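Local coordinates for intramolecular trans-sialidase (Macrobdella decora, PDB 3SLI), which cleaves sialic acid from sialylated glycans by intramolecular trans-sialylation, releasing it as 2,7-anhydro-Neu5Ac, at residues Lys29-Lys32 / Ala33-Gln36; Leu83-Asp87 / Gly88-Tyr92. All coordinates share one frame; numbering follows the deposited sequence.

Contact 1 of 2, residues Lys29-Lys32 / Ala33-Gln36; sequences KYVK and AMTQ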
loop_
_atom_site.group_PDB
_atom_site.type_symbol
_atom_site.label_atom_id
_atom_site.label_comp_id
_atom_site.label_asym_id
_atom_site.label_seq_id
_atom_site.Cartn_x
_atom_site.Cartn_y
_atom_site.Cartn_z
ATOM N N LYS A 29 37.525 -23.919 9.884
ATOM C CA LYS A 29 38.428 -23.224 10.807
ATOM C C LYS A 29 38.528 -21.728 10.505
ATOM O O LYS A 29 38.756 -20.921 11.407
ATOM C CB LYS A 29 39.829 -23.859 10.801
ATOM C CG LYS A 29 40.518 -23.882 9.449
ATOM C CD LYS A 29 41.730 -24.795 9.469
ATOM C CE LYS A 29 42.168 -25.141 8.051
ATOM N NZ LYS A 29 43.301 -26.115 8.022
ATOM N N TYR A 30 38.371 -21.355 9.240
ATOM C CA TYR A 30 38.427 -19.945 8.867
ATOM C C TYR A 30 37.087 -19.262 9.151
ATOM O O TYR A 30 37.047 -18.147 9.663
ATOM C CB TYR A 30 38.774 -19.790 7.388
ATOM C CG TYR A 30 40.093 -20.418 7.003
ATOM C CD1 TYR A 30 41.275 -20.059 7.657
ATOM C CD2 TYR A 30 40.151 -21.397 6.013
ATOM C CE1 TYR A 30 42.482 -20.665 7.335
ATOM C CE2 TYR A 30 41.349 -22.009 5.683
ATOM C CZ TYR A 30 42.509 -21.644 6.348
ATOM O OH TYR A 30 43.692 -22.282 6.048
ATOM N N VAL A 31 35.995 -19.945 8.818
ATOM C CA VAL A 31 34.649 -19.405 9.033
ATOM C C VAL A 31 34.388 -19.151 10.523
ATOM O O VAL A 31 33.802 -18.124 10.894
ATOM C CB VAL A 31 33.565 -20.348 8.428
ATOM C CG1 VAL A 31 32.164 -19.813 8.707
ATOM C CG2 VAL A 31 33.772 -20.483 6.915
ATOM N N LYS A 32 34.896 -20.040 11.375
ATOM C CA LYS A 32 34.720 -19.903 12.827
ATOM C C LYS A 32 35.495 -18.735 13.425
ATOM O O LYS A 32 35.323 -18.425 14.609
ATOM C CB LYS A 32 35.124 -21.190 13.559
ATOM C CG LYS A 32 34.207 -22.372 13.340
ATOM C CD LYS A 32 34.809 -23.652 13.922
ATOM C CE LYS A 32 33.992 -24.870 13.488
ATOM N NZ LYS A 32 34.497 -26.182 13.998
ATOM N N ALA A 33 36.317 -18.068 12.612
ATOM C CA ALA A 33 37.120 -16.943 13.089
ATOM C C ALA A 33 37.049 -15.679 12.223
ATOM O O ALA A 33 37.871 -14.779 12.370
ATOM C CB ALA A 33 38.579 -17.385 13.255
ATOM N N MET A 34 36.031 -15.580 11.372
ATOM C CA MET A 34 35.864 -14.421 10.490
ATOM C C MET A 34 35.803 -13.079 11.209
ATOM O O MET A 34 35.028 -12.897 12.157
ATOM C CB MET A 34 34.607 -14.587 9.638
ATOM C CG MET A 34 34.694 -15.728 8.658
ATOM S SD MET A 34 33.125 -16.092 7.860
ATOM C CE MET A 34 33.082 -14.816 6.589
ATOM N N THR A 35 36.616 -12.134 10.755
ATOM C CA THR A 35 36.650 -10.800 11.339
ATOM C C THR A 35 35.657 -9.905 10.601
ATOM O O THR A 35 35.307 -8.825 11.079
ATOM C CB THR A 35 38.063 -10.191 11.241
ATOM O OG1 THR A 35 38.495 -10.211 9.875
ATOM C CG2 THR A 35 39.041 -11.000 12.076
ATOM N N GLN A 36 35.239 -10.371 9.425
ATOM C CA GLN A 36 34.280 -9.688 8.552
ATOM C C GLN A 36 33.968 -10.673 7.425
ATOM O O GLN A 36 34.364 -11.839 7.495
ATOM C CB GLN A 36 34.896 -8.434 7.951
ATOM C CG GLN A 36 36.061 -8.730 7.030
ATOM C CD GLN A 36 36.242 -7.660 5.988
ATOM O OE1 GLN A 36 35.758 -6.537 6.146
ATOM N NE2 GLN A 36 36.918 -8.003 4.896
#
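Val-31 and Met-34 meet side by side, their side chains pointing the same way, with CG1 of Val-31 3.9 Å from SD of Met-34. The methionine also lies along the backbone it has just left: its CG is 3.4 Å from the carbonyl O of Val-31. CG sits beside its own backbone N (chi1 -66°), which with an extended chi2 places SD, and chi3 then turns the terminal methyl away.

Behind this pair is a type I beta turn from Val-31 to Met-34. The amide N of Met-34 reaches the O of Val-31 at 3.4 Å, a weak bond for its length although nearly straight at 172°. The firmer link is one residue earlier, where the N of Ala-33 donates to the O of Tyr-30 over 3.0 Å. That donor stands well above the carbonyl plane of Tyr-30, so the bond does not use a lone pair. Back on the helix, CG of Lys-29 covers one face of the Tyr-30 ring, 4.1 Å above its centre.

Further out, Val-31 packs on Leu-6, Met-7, Phe-55, Val-57 and Val-153, while Met-34 rests on Leu-6 and Phe-143. Past the turn, OE1 of Gln-36 accepts a hydrogen bond from the N of Ala-119.

One firm and one weak i to i+3 bond thus hold the turn, and the valine and methionine give it a buried apolar side; Lys-29 lies exposed, while Lys-32 lies against Val-150 and Val-153.

Contact 2 of 2, residues Leu83-Asp87 / Gly88-Tyr92; sequences LRNTD and GVFNY
Phe-90 turns its ring back over the other arm of the hairpin, and CB of Asn-85 sits over one face in a CH-pi contact, 3.8 Å from the centroid. The carbonyl O of Leu-83 lies at the ring's edge, 3.4 Å from CD1. Phe-90 gains this position because its CG stands between the backbone N and the carbonyl carbon (chi1 64°). It meets Leu-83 at a slant, CD2 of Leu-83 to CE1 of Phe-90.

Leu-83 and Tyr-92 run side by side on one face of the sheet as a hydrogen-bonded antiparallel pair. OH of Tyr-92 bonds to O of Ala-140. On the other face Arg-84 and Asn-91 form the non-hydrogen-bonded pair, guanidinium and amide planes 42° apart. NH1 of Arg-84 makes a salt bridge of 3.0 Å to OD1 of Asp-87, whose hydrogen bond is weak, and the Asp-87 carboxylate runs alongside the Asn-91 amide, planes 17° apart, OD1 nearest.

At the bend the O of Thr-86 accepts from N of Phe-90, nearly in line with its C=O, and N of Val-89, from above the carbonyl plane, both 3.0 Å. The hairpin edges the six-stranded antiparallel sheet, consistent with a lectin-like beta sandwich.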
loop_
_atom_site.group_PDB
_atom_site.type_symbol
_atom_site.label_atom_id
_atom_site.label_comp_id
_atom_site.label_asym_id
_atom_site.label_seq_id
_atom_site.Cartn_x
_atom_site.Cartn_y
_atom_site.Cartn_z
ATOM N N LEU A 83 23.846 -11.065 15.979
ATOM C CA LEU A 83 25.278 -11.262 16.232
ATOM C C LEU A 83 25.358 -11.115 17.750
ATOM O O LEU A 83 25.232 -10.003 18.282
ATOM C CB LEU A 83 26.077 -10.145 15.559
ATOM C CG LEU A 83 27.463 -10.416 14.969
ATOM C CD1 LEU A 83 28.192 -9.085 14.905
ATOM C CD2 LEU A 83 28.266 -11.461 15.759
ATOM N N ARG A 84 25.600 -12.229 18.435
ATOM C CA ARG A 84 25.597 -12.257 19.893
ATOM C C ARG A 84 26.768 -12.927 20.607
ATOM O O ARG A 84 27.314 -13.919 20.135
ATOM C CB ARG A 84 24.339 -12.995 20.345
ATOM C CG ARG A 84 23.044 -12.495 19.733
ATOM C CD ARG A 84 22.063 -12.196 20.837
ATOM N NE ARG A 84 21.145 -13.289 21.070
ATOM C CZ ARG A 84 20.451 -13.470 22.189
ATOM N NH1 ARG A 84 20.570 -12.644 23.222
ATOM N NH2 ARG A 84 19.553 -14.436 22.235
ATOM N N ASN A 85 27.086 -12.411 21.788
ATOM C CA ASN A 85 28.122 -12.984 22.652
ATOM C C ASN A 85 27.699 -12.635 24.079
ATOM O O ASN A 85 28.528 -12.303 24.919
ATOM C CB ASN A 85 29.501 -12.395 22.360
ATOM C CG ASN A 85 30.609 -13.206 22.994
ATOM O OD1 ASN A 85 31.643 -12.671 23.404
ATOM N ND2 ASN A 85 30.407 -14.514 23.067
ATOM N N THR A 86 26.401 -12.805 24.326
ATOM C CA THR A 86 25.687 -12.473 25.573
ATOM C C THR A 86 25.434 -10.962 25.567
ATOM O O THR A 86 26.242 -10.171 25.056
ATOM C CB THR A 86 26.349 -12.938 26.910
ATOM O OG1 THR A 86 27.465 -12.106 27.244
ATOM C CG2 THR A 86 26.761 -14.388 26.837
ATOM N N ASP A 87 24.274 -10.577 26.084
ATOM C CA ASP A 87 23.851 -9.186 26.104
ATOM C C ASP A 87 24.794 -8.200 26.769
ATOM O O ASP A 87 24.804 -7.023 26.412
ATOM C CB ASP A 87 22.439 -9.084 26.674
ATOM C CG ASP A 87 21.420 -9.869 25.854
ATOM O OD1 ASP A 87 21.735 -10.326 24.727
ATOM O OD2 ASP A 87 20.292 -10.037 26.345
ATOM N N GLY A 88 25.597 -8.679 27.715
ATOM C CA GLY A 88 26.553 -7.812 28.385
ATOM C C GLY A 88 27.753 -7.451 27.515
ATOM O O GLY A 88 28.395 -6.419 27.743
ATOM N N VAL A 89 28.073 -8.303 26.537
ATOM C CA VAL A 89 29.198 -8.062 25.628
ATOM C C VAL A 89 28.681 -7.388 24.342
ATOM O O VAL A 89 29.174 -6.325 23.953
ATOM C CB VAL A 89 29.968 -9.374 25.333
ATOM C CG1 VAL A 89 31.178 -9.101 24.434
ATOM C CG2 VAL A 89 30.422 -10.017 26.654
ATOM N N PHE A 90 27.720 -8.020 23.669
ATOM C CA PHE A 90 27.080 -7.435 22.484
ATOM C C PHE A 90 25.908 -8.261 21.972
ATOM O O PHE A 90 25.861 -9.490 22.134
ATOM C CB PHE A 90 28.067 -7.076 21.341
ATOM C CG PHE A 90 28.783 -8.257 20.725
ATOM C CD1 PHE A 90 28.117 -9.137 19.866
ATOM C CD2 PHE A 90 30.141 -8.469 20.984
ATOM C CE1 PHE A 90 28.789 -10.210 19.276
ATOM C CE2 PHE A 90 30.827 -9.538 20.400
ATOM C CZ PHE A 90 30.147 -10.413 19.541
ATOM N N ASN A 91 24.929 -7.554 21.416
ATOM C CA ASN A 91 23.732 -8.158 20.853
ATOM C C ASN A 91 23.311 -7.218 19.731
ATOM O O ASN A 91 22.591 -6.241 19.955
ATOM C CB ASN A 91 22.641 -8.266 21.922
ATOM C CG ASN A 91 21.314 -8.741 21.357
ATOM O OD1 ASN A 91 21.260 -9.431 20.343
ATOM N ND2 ASN A 91 20.234 -8.353 22.006
ATOM N N TYR A 92 23.866 -7.463 18.547
ATOM C CA TYR A 92 23.604 -6.654 17.361
ATOM C C TYR A 92 22.543 -7.336 16.508
ATOM O O TYR A 92 22.685 -8.503 16.144
ATOM C CB TYR A 92 24.886 -6.497 16.534
ATOM C CG TYR A 92 25.979 -5.650 17.158
ATOM C CD1 TYR A 92 25.831 -5.082 18.428
ATOM C CD2 TYR A 92 27.160 -5.392 16.455
ATOM C CE1 TYR A 92 26.829 -4.277 18.983
ATOM C CE2 TYR A 92 28.167 -4.588 17.003
ATOM C CZ TYR A 92 27.990 -4.035 18.263
ATOM O OH TYR A 92 28.974 -3.235 18.793
#

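In the fold
From the N terminus the chain first meets contact 1, where residues 29-36 turn out of helix 28-31 and lead into strand 37-45. After strands 51-58 and 67-74 it reaches contact 2, the hairpin end joining strand 79-85 to strand 91-96 at one margin of the six-stranded antiparallel sheet. The contacts follow in series, neither nested nor crossed, their centres about 17 Å apart and their nearest atoms about 8 Å, without touching. Contact 1 packs against strands 5-14, 51-58 and 152-155, so it bears on both sheets of the N-terminal domain. Loop residues 140-150 lie along both: Phe-143 and Ser-145 by contact 1, Lys-142 and Asp-146 by contact 2.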